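Local coordinates for protein inositol 2-dehydrogenase (Sinorhizobium meliloti, PDB 4HKT) that oxidises myo-inositol to the ketone scyllo-inosose (2-keto-myo-inositol) with NAD(+) as hydride acceptor, the first step of myo-inositol degradation, at residues Val4-Leu9 with Ser290-Ile295; Arg102-Leu107 with Asp307-Leu312; Lys116-Phe121 with Ala299-Ser304. One frame throughout, in Å; residues are numbered along the deposited sequence.

Contact 1. Residues Val4-Leu9 with Ser290-Ile295; sequences VRFGLL and SFIAAI
Val4 and Phe6, on strand 4-9 of the parallel Rossmann sheet, meet helix 281-297 with the CA atoms of Val4 and Ile292 7.2 Å apart. The axes of the two short segments approach to 10.7 Å, their N-to-C directions 122° apart. Only apolar side chains join them. Val4 splits its two methyls between positions one helical turn apart: CG2 slides past Ile292, 4.0 Å from its CG2, and CG1 meets CD1 of Ile295 tip to tip at 3.9 Å. Phe6, with CG anti to its carbonyl carbon (chi1 -77°), places CE1 and CZ against the helix. Ile292 CG1 lies at the edge of that ring, in its plane, 3.9 Å from CZ. On Phe6, CE1 comes in turn to the edge of the Phe291 ring, 3.8 Å from CE2. With an alanine in place of Phe6, Ile292 CG1 and the Phe291 edge would probably be left without their aromatic partner and a gap would open between sheet and helix. Phe291 also rests on Ala66 and Phe91, so the helix covers several strands at once. One face of the Phe291 ring is overlaid by CD1 of Ile295, 3.9 Å above the plane and offset toward the rim.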
loop_
_atom_site.group_PDB
_atom_site.type_symbol
_atom_site.label_atom_id
_atom_site.label_comp_id
_atom_site.label_asym_id
_atom_site.label_seq_id
_atom_site.Cartn_x
_atom_site.Cartn_y
_atom_site.Cartn_z
ATOM N N VAL B 4 -39.116 -16.164 1.917
ATOM C CA VAL B 4 -39.676 -14.800 2.015
ATOM C C VAL B 4 -40.058 -14.308 0.628
ATOM O O VAL B 4 -39.218 -14.264 -0.291
ATOM C CB VAL B 4 -38.680 -13.823 2.662
ATOM C CG1 VAL B 4 -39.260 -12.421 2.756
ATOM C CG2 VAL B 4 -38.306 -14.301 4.053
ATOM N N ARG B 5 -41.333 -13.953 0.472
ATOM C CA ARG B 5 -41.831 -13.460 -0.809
ATOM C C ARG B 5 -41.820 -11.928 -0.804
ATOM O O ARG B 5 -42.464 -11.290 0.035
ATOM C CB ARG B 5 -43.235 -14.010 -1.105
ATOM C CG ARG B 5 -43.263 -15.515 -1.359
ATOM C CD ARG B 5 -44.657 -16.061 -1.677
ATOM N NE ARG B 5 -45.057 -15.796 -3.057
ATOM C CZ ARG B 5 -45.081 -16.708 -4.028
ATOM N NH1 ARG B 5 -44.748 -17.963 -3.776
ATOM N NH2 ARG B 5 -45.458 -16.364 -5.251
ATOM N N PHE B 6 -41.080 -11.359 -1.755
ATOM C CA PHE B 6 -40.826 -9.923 -1.832
ATOM C C PHE B 6 -41.600 -9.245 -2.960
ATOM O O PHE B 6 -41.661 -9.740 -4.090
ATOM C CB PHE B 6 -39.328 -9.674 -2.095
ATOM C CG PHE B 6 -38.453 -9.839 -0.885
ATOM C CD1 PHE B 6 -37.991 -8.728 -0.183
ATOM C CD2 PHE B 6 -38.075 -11.098 -0.451
ATOM C CE1 PHE B 6 -37.188 -8.882 0.932
ATOM C CE2 PHE B 6 -37.272 -11.264 0.662
ATOM C CZ PHE B 6 -36.814 -10.151 1.352
ATOM N N GLY B 7 -42.157 -8.087 -2.649
ATOM C CA GLY B 7 -42.607 -7.155 -3.657
ATOM C C GLY B 7 -41.602 -6.028 -3.677
ATOM O O GLY B 7 -41.205 -5.558 -2.611
ATOM N N LEU B 8 -41.197 -5.608 -4.873
ATOM C CA LEU B 8 -40.304 -4.471 -5.066
ATOM C C LEU B 8 -41.121 -3.306 -5.594
ATOM O O LEU B 8 -41.865 -3.461 -6.563
ATOM C CB LEU B 8 -39.194 -4.815 -6.073
ATOM C CG LEU B 8 -38.267 -3.689 -6.547
ATOM C CD1 LEU B 8 -37.617 -2.982 -5.375
ATOM C CD2 LEU B 8 -37.190 -4.219 -7.486
ATOM N N LEU B 9 -40.974 -2.144 -4.960
ATOM C CA LEU B 9 -41.635 -0.925 -5.387
ATOM C C LEU B 9 -40.576 0.048 -5.816
ATOM O O LEU B 9 -39.761 0.499 -4.997
ATOM C CB LEU B 9 -42.455 -0.306 -4.260
ATOM C CG LEU B 9 -43.308 -1.259 -3.434
ATOM C CD1 LEU B 9 -44.134 -0.455 -2.450
ATOM C CD2 LEU B 9 -44.212 -2.103 -4.308
ATOM N N SER B 290 -29.676 -9.831 6.399
ATOM C CA SER B 290 -30.043 -9.372 7.745
ATOM C C SER B 290 -31.564 -9.092 7.868
ATOM O O SER B 290 -32.184 -9.342 8.903
ATOM C CB SER B 290 -29.247 -8.128 8.091
ATOM O OG SER B 290 -29.583 -7.694 9.361
ATOM N N PHE B 291 -32.157 -8.588 6.808
ATOM C CA PHE B 291 -33.586 -8.262 6.826
ATOM C C PHE B 291 -34.401 -9.554 6.992
ATOM O O PHE B 291 -35.294 -9.659 7.818
ATOM C CB PHE B 291 -33.948 -7.563 5.519
ATOM C CG PHE B 291 -35.368 -7.147 5.420
ATOM C CD1 PHE B 291 -35.963 -6.410 6.423
ATOM C CD2 PHE B 291 -36.088 -7.420 4.290
ATOM C CE1 PHE B 291 -37.283 -6.006 6.318
ATOM C CE2 PHE B 291 -37.409 -7.033 4.192
ATOM C CZ PHE B 291 -37.993 -6.305 5.197
ATOM N N ILE B 292 -34.022 -10.557 6.228
ATOM C CA ILE B 292 -34.655 -11.871 6.321
ATOM C C ILE B 292 -34.465 -12.494 7.700
ATOM O O ILE B 292 -35.392 -13.103 8.258
ATOM C CB ILE B 292 -34.123 -12.768 5.204
ATOM C CG1 ILE B 292 -34.663 -12.250 3.878
ATOM C CG2 ILE B 292 -34.503 -14.214 5.436
ATOM C CD1 ILE B 292 -33.989 -12.822 2.671
ATOM N N ALA B 293 -33.281 -12.314 8.267
ATOM C CA ALA B 293 -33.014 -12.855 9.576
ATOM C C ALA B 293 -33.949 -12.212 10.565
ATOM O O ALA B 293 -34.433 -12.856 11.509
ATOM C CB ALA B 293 -31.558 -12.614 9.967
ATOM N N ALA B 294 -34.201 -10.926 10.359
ATOM C CA ALA B 294 -35.122 -10.179 11.203
ATOM C C ALA B 294 -36.519 -10.735 11.063
ATOM O O ALA B 294 -37.231 -10.832 12.041
ATOM C CB ALA B 294 -35.126 -8.711 10.817
ATOM N N ILE B 295 -36.915 -11.047 9.836
ATOM C CA ILE B 295 -38.245 -11.594 9.581
ATOM C C ILE B 295 -38.368 -12.990 10.202
ATOM O O ILE B 295 -39.352 -13.283 10.896
ATOM C CB ILE B 295 -38.520 -11.681 8.080
ATOM C CG1 ILE B 295 -38.683 -10.277 7.494
ATOM C CG2 ILE B 295 -39.792 -12.493 7.802
ATOM C CD1 ILE B 295 -38.702 -10.265 5.989
#

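Contact 2. Residues Arg102-Leu107 with Asp307-Leu312; sequences RVRACL and DGLAAL. With EDO (1,2-ethanediol), chain S.
Val103 and Leu309 sit at the middle of an antiparallel helix pair, in which helix 100-112 of the Rossmann domain packs against helix 305-324 near the C-terminus. The N-to-C directions of the two short segments differ by 170° and their axes come within 10.4 Å; the CA atoms of Val103 and Leu309 are 6.6 Å apart. Leu309 has the largest share of the interface, since three side chains of the facing helix meet it. Its CG stands anti to the backbone N (chi1 177°), which carries both methyls out to the partner helix: CD1 packs on Val103 CG1 at 3.9 Å, while CD2 lies 4.0 Å from CG of Arg104, whose chain crosses it at about a right angle. Leu107 completes the group through CD1, 4.1 Å from CB of Leu309. The second methyl of Val103, CG2, is used one turn along, 3.8 Å from CD2 of Leu312. Arg104 contributes only hydrocarbon here; its chain bends at chi3 (-72°) and the guanidinium group forms a salt bridge with Glu101. On the other helix Asp307 points away from the pair, its carboxylate held by a salt bridge from Arg181. A 1,2-ethanediol, probably from the crystallisation liquor, adds a weak hydrogen bond from its O2 to Asp307 OD1 at 3.2 Å.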
loop_
_atom_site.group_PDB
_atom_site.type_symbol
_atom_site.label_atom_id
_atom_site.label_comp_id
_atom_site.label_asym_id
_atom_site.label_seq_id
_atom_site.Cartn_x
_atom_site.Cartn_y
_atom_site.Cartn_z
ATOM N N ARG B 102 -42.926 14.323 10.357
ATOM C CA ARG B 102 -43.505 13.212 9.530
ATOM C C ARG B 102 -42.894 11.847 9.842
ATOM O O ARG B 102 -43.609 10.817 9.869
ATOM C CB ARG B 102 -43.290 13.504 8.040
ATOM C CG ARG B 102 -43.952 12.564 7.048
ATOM C CD ARG B 102 -45.480 12.602 7.164
ATOM N NE ARG B 102 -46.129 11.502 6.456
ATOM C CZ ARG B 102 -46.443 10.318 6.988
ATOM N NH1 ARG B 102 -46.134 10.007 8.258
ATOM N NH2 ARG B 102 -47.105 9.439 6.252
ATOM N N VAL B 103 -41.572 11.812 10.033
ATOM C CA VAL B 103 -40.869 10.550 10.336
ATOM C C VAL B 103 -41.394 9.999 11.651
ATOM O O VAL B 103 -41.688 8.815 11.770
ATOM C CB VAL B 103 -39.343 10.718 10.426
ATOM C CG1 VAL B 103 -38.714 9.426 10.924
ATOM C CG2 VAL B 103 -38.760 11.192 9.101
ATOM N N ARG B 104 -41.489 10.855 12.649
ATOM C CA ARG B 104 -42.049 10.505 13.958
ATOM C C ARG B 104 -43.451 9.932 13.906
ATOM O O ARG B 104 -43.744 8.940 14.577
ATOM C CB ARG B 104 -41.999 11.720 14.915
ATOM C CG ARG B 104 -40.621 11.942 15.555
ATOM C CD ARG B 104 -40.680 12.988 16.670
ATOM N NE ARG B 104 -40.871 14.308 16.072
ATOM C CZ ARG B 104 -39.888 15.139 15.705
ATOM N NH1 ARG B 104 -38.591 14.840 15.916
ATOM N NH2 ARG B 104 -40.213 16.308 15.159
ATOM N N ALA B 105 -44.305 10.532 13.090
ATOM C CA ALA B 105 -45.657 10.041 12.895
ATOM C C ALA B 105 -45.639 8.651 12.272
ATOM O O ALA B 105 -46.395 7.784 12.664
ATOM C CB ALA B 105 -46.446 11.002 11.998
ATOM N N CYS B 106 -44.777 8.460 11.290
ATOM C CA CYS B 106 -44.611 7.187 10.624
ATOM C C CYS B 106 -44.152 6.053 11.588
ATOM O O CYS B 106 -44.761 4.997 11.656
ATOM C CB CYS B 106 -43.631 7.400 9.480
ATOM S SG CYS B 106 -43.182 5.953 8.552
ATOM N N LEU B 107 -43.101 6.323 12.355
ATOM C CA LEU B 107 -42.599 5.382 13.354
ATOM C C LEU B 107 -43.640 5.021 14.423
ATOM O O LEU B 107 -43.654 3.909 14.902
ATOM C CB LEU B 107 -41.330 5.940 14.013
ATOM C CG LEU B 107 -40.155 6.221 13.044
ATOM C CD1 LEU B 107 -38.916 6.677 13.796
ATOM C CD2 LEU B 107 -39.842 5.027 12.138
ATOM N N ASP B 307 -32.932 4.764 13.706
ATOM C CA ASP B 307 -31.635 5.126 13.123
ATOM C C ASP B 307 -31.848 6.074 11.961
ATOM O O ASP B 307 -31.073 7.009 11.791
ATOM C CB ASP B 307 -30.823 3.902 12.676
ATOM C CG ASP B 307 -30.362 3.028 13.849
ATOM O OD1 ASP B 307 -29.958 3.562 14.909
ATOM O OD2 ASP B 307 -30.451 1.779 13.719
ATOM N N GLY B 308 -32.903 5.870 11.164
ATOM C CA GLY B 308 -33.224 6.853 10.093
ATOM C C GLY B 308 -33.569 8.235 10.654
ATOM O O GLY B 308 -33.155 9.264 10.125
ATOM N N LEU B 309 -34.326 8.254 11.733
ATOM C CA LEU B 309 -34.676 9.489 12.375
ATOM C C LEU B 309 -33.436 10.199 12.939
ATOM O O LEU B 309 -33.272 11.417 12.793
ATOM C CB LEU B 309 -35.683 9.222 13.500
ATOM C CG LEU B 309 -36.096 10.443 14.337
ATOM C CD1 LEU B 309 -36.646 11.511 13.428
ATOM C CD2 LEU B 309 -37.112 10.072 15.409
ATOM N N ALA B 310 -32.581 9.439 13.630
ATOM C CA ALA B 310 -31.374 10.008 14.223
ATOM C C ALA B 310 -30.444 10.677 13.199
ATOM O O ALA B 310 -29.911 11.774 13.449
ATOM C CB ALA B 310 -30.623 8.914 14.992
ATOM N N ALA B 311 -30.259 10.046 12.045
ATOM C CA ALA B 311 -29.415 10.602 11.000
ATOM C C ALA B 311 -30.002 11.884 10.406
ATOM O O ALA B 311 -29.293 12.824 10.135
ATOM C CB ALA B 311 -29.149 9.551 9.942
ATOM N N LEU B 312 -31.314 11.928 10.252
ATOM C CA LEU B 312 -31.997 13.111 9.751
ATOM C C LEU B 312 -31.910 14.256 10.745
ATOM O O LEU B 312 -31.666 15.363 10.327
ATOM C CB LEU B 312 -33.456 12.788 9.453
ATOM C CG LEU B 312 -34.283 13.940 8.920
ATOM C CD1 LEU B 312 -33.785 14.356 7.556
ATOM C CD2 LEU B 312 -35.755 13.551 8.865
HETATM C C1 EDO S . -25.223 2.067 17.149
HETATM O O1 EDO S . -24.811 1.014 16.268
HETATM C C2 EDO S . -25.932 3.186 16.368
HETATM O O2 EDO S . -26.959 2.656 15.501
#

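Contact 3. Residues Lys116-Phe121 with Ala299-Ser304; sequences KLMVGF and AEIAPS
Val119 N donates a hydrogen bond to Pro303 O at 3.1 Å, the one such bond between the two segments. It is nearly straight at hydrogen (162°), but the donor stands above the carbonyl plane, 37° out of it. The same oxygen receives a CA-H...O contact from Met118 CA at 3.4 Å, so two neighbouring strand residues address a single carbonyl. Around this polar centre the proline ring, which follows a cis peptide bond, fits against the strand: its CB slides past Val119 CG2 at 3.9 Å and lies at the edge of the Phe121 ring, near its plane, 4.0 Å from CD2. Earlier in the strand, Ile301 uses both ends of its branched chain. CG2 presses on Met118 CB at 3.6 Å and on the carbonyl oxygen of Leu117, and CD1 lies 3.8 Å from Lys116 CB. Met118, present as selenomethionine, is extended and then bent at chi3 (-73°), which brings its CE back over Ile301 CG2, 3.7 Å away.

Further out, an inverse gamma turn centred on Gly120 swings the chain round between Val119 and Phe121. Ser304 is the N-cap of helix 305-324: its side chain caps a backbone N of the first turn, and Asp307 OD2 accepts a bond from Ser304 N, a pairing that fits a capping box. This probably helps hold the chain after Pro303. Helix 281-297 packs behind this contact, with Met118 on Ser290 and Phe291.

Strand 117-120 is one of the two outermost of the parallel sheet in this chain; Met118 bonds through its backbone to Ile90 and Cys92 on one edge. On the other, Leu117 N bonds a glycerol, probably from the crystallisation liquor, and the loop adds one backbone hydrogen bond and mostly apolar packing but no further strand.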
loop_
_atom_site.group_PDB
_atom_site.type_symbol
_atom_site.label_atom_id
_atom_site.label_comp_id
_atom_site.label_asym_id
_atom_site.label_seq_id
_atom_site.Cartn_x
_atom_site.Cartn_y
_atom_site.Cartn_z
ATOM N N LYS B 116 -42.154 -4.582 11.135
ATOM C CA LYS B 116 -40.722 -4.688 10.986
ATOM C C LYS B 116 -40.311 -3.712 9.892
ATOM O O LYS B 116 -40.844 -3.763 8.794
ATOM C CB LYS B 116 -40.351 -6.110 10.554
ATOM C CG LYS B 116 -40.687 -7.188 11.583
ATOM C CD LYS B 116 -40.207 -8.549 11.072
ATOM C CE LYS B 116 -40.507 -9.668 12.059
ATOM N NZ LYS B 116 -41.984 -9.811 12.278
ATOM N N LEU B 117 -39.408 -2.796 10.233
ATOM C CA LEU B 117 -38.894 -1.796 9.296
ATOM C C LEU B 117 -37.377 -1.704 9.449
ATOM O O LEU B 117 -36.869 -1.421 10.533
ATOM C CB LEU B 117 -39.528 -0.408 9.595
ATOM C CG LEU B 117 -38.881 0.830 8.950
ATOM C CD1 LEU B 117 -39.135 0.767 7.469
ATOM C CD2 LEU B 117 -39.403 2.163 9.492
HETATM N N MSE B 118 -36.686 -1.908 8.353
HETATM C CA MSE B 118 -35.280 -1.633 8.258
HETATM C C MSE B 118 -35.154 -0.529 7.259
HETATM O O MSE B 118 -35.835 -0.534 6.221
HETATM C CB MSE B 118 -34.562 -2.865 7.706
HETATM C CG MSE B 118 -33.076 -2.611 7.571
HETATM SE SE MSE B 118 -32.150 -4.251 6.960
HETATM C CE MSE B 118 -32.256 -5.267 8.610
ATOM N N VAL B 119 -34.254 0.424 7.534
ATOM C CA VAL B 119 -34.023 1.510 6.608
ATOM C C VAL B 119 -32.736 1.233 5.875
ATOM O O VAL B 119 -31.870 0.543 6.374
ATOM C CB VAL B 119 -33.998 2.910 7.321
ATOM C CG1 VAL B 119 -35.290 3.157 8.079
ATOM C CG2 VAL B 119 -32.825 3.049 8.266
ATOM N N GLY B 120 -32.578 1.801 4.710
ATOM C CA GLY B 120 -31.454 1.476 3.870
ATOM C C GLY B 120 -30.159 2.233 4.169
ATOM O O GLY B 120 -29.760 3.110 3.406
ATOM N N PHE B 121 -29.500 1.925 5.279
ATOM C CA PHE B 121 -28.153 2.464 5.464
ATOM C C PHE B 121 -27.236 1.283 5.182
ATOM O O PHE B 121 -26.761 0.622 6.088
ATOM C CB PHE B 121 -27.945 3.022 6.852
ATOM C CG PHE B 121 -28.664 4.327 7.108
ATOM C CD1 PHE B 121 -28.504 5.388 6.270
ATOM C CD2 PHE B 121 -29.384 4.513 8.261
ATOM C CE1 PHE B 121 -29.134 6.590 6.523
ATOM C CE2 PHE B 121 -30.000 5.710 8.545
ATOM C CZ PHE B 121 -29.892 6.754 7.663
ATOM N N ALA B 299 -35.483 -10.977 15.470
ATOM C CA ALA B 299 -34.393 -10.208 16.084
ATOM C C ALA B 299 -34.654 -8.700 15.899
ATOM O O ALA B 299 -35.259 -8.312 14.898
ATOM C CB ALA B 299 -33.080 -10.594 15.419
ATOM N N GLU B 300 -34.220 -7.858 16.835
ATOM C CA GLU B 300 -34.483 -6.430 16.671
ATOM C C GLU B 300 -33.632 -5.915 15.514
ATOM O O GLU B 300 -32.514 -6.405 15.267
ATOM C CB GLU B 300 -34.359 -5.626 17.983
ATOM C CG GLU B 300 -32.986 -5.185 18.465
ATOM C CD GLU B 300 -33.093 -4.334 19.737
ATOM O OE1 GLU B 300 -33.759 -3.269 19.698
ATOM O OE2 GLU B 300 -32.525 -4.723 20.784
ATOM N N ILE B 301 -34.210 -4.989 14.756
ATOM C CA ILE B 301 -33.648 -4.596 13.457
ATOM C C ILE B 301 -32.653 -3.470 13.681
ATOM O O ILE B 301 -32.902 -2.583 14.497
ATOM C CB ILE B 301 -34.776 -4.144 12.492
ATOM C CG1 ILE B 301 -35.621 -5.359 12.114
ATOM C CG2 ILE B 301 -34.224 -3.459 11.239
ATOM C CD1 ILE B 301 -36.724 -5.104 11.098
ATOM N N ALA B 302 -31.530 -3.541 12.966
ATOM C CA ALA B 302 -30.592 -2.428 12.801
ATOM C C ALA B 302 -30.117 -2.450 11.358
ATOM O O ALA B 302 -29.762 -3.496 10.865
ATOM C CB ALA B 302 -29.400 -2.568 13.735
ATOM N N PRO B 303 -30.124 -1.312 10.657
ATOM C CA PRO B 303 -30.607 0.019 10.993
ATOM C C PRO B 303 -32.147 0.096 11.070
ATOM O O PRO B 303 -32.855 -0.344 10.177
ATOM C CB PRO B 303 -30.058 0.887 9.867
ATOM C CG PRO B 303 -29.771 -0.030 8.761
ATOM C CD PRO B 303 -29.706 -1.417 9.253
ATOM N N SER B 304 -32.628 0.591 12.178
ATOM C CA SER B 304 -34.031 0.714 12.450
ATOM C C SER B 304 -34.590 2.056 11.942
ATOM O O SER B 304 -33.863 2.939 11.473
ATOM C CB SER B 304 -34.209 0.690 13.944
ATOM O OG SER B 304 -33.623 1.872 14.531
#

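Overall arrangement
Along the chain the Rossmann segments 4-9, 102-107 and 116-121 come first, and their partners 290-295, 299-304 and 307-312 follow in quick succession, from helix 281-297 through a loop into helix 305-324. Contact 3 lies between the others, its centre 11 Å from that of contact 1 and 12 Å from that of contact 2, while contacts 1 and 2 are 21 Å apart with no touch. Contacts 1 and 3 reach the same parallel sheet and meet where Ala294 packs on Ile301; Phe121 joins contact 3 to contact 2 at Gly308 and Ala311. The late part of the chain thus returns to the nucleotide-binding domain and packs on it at three successive places.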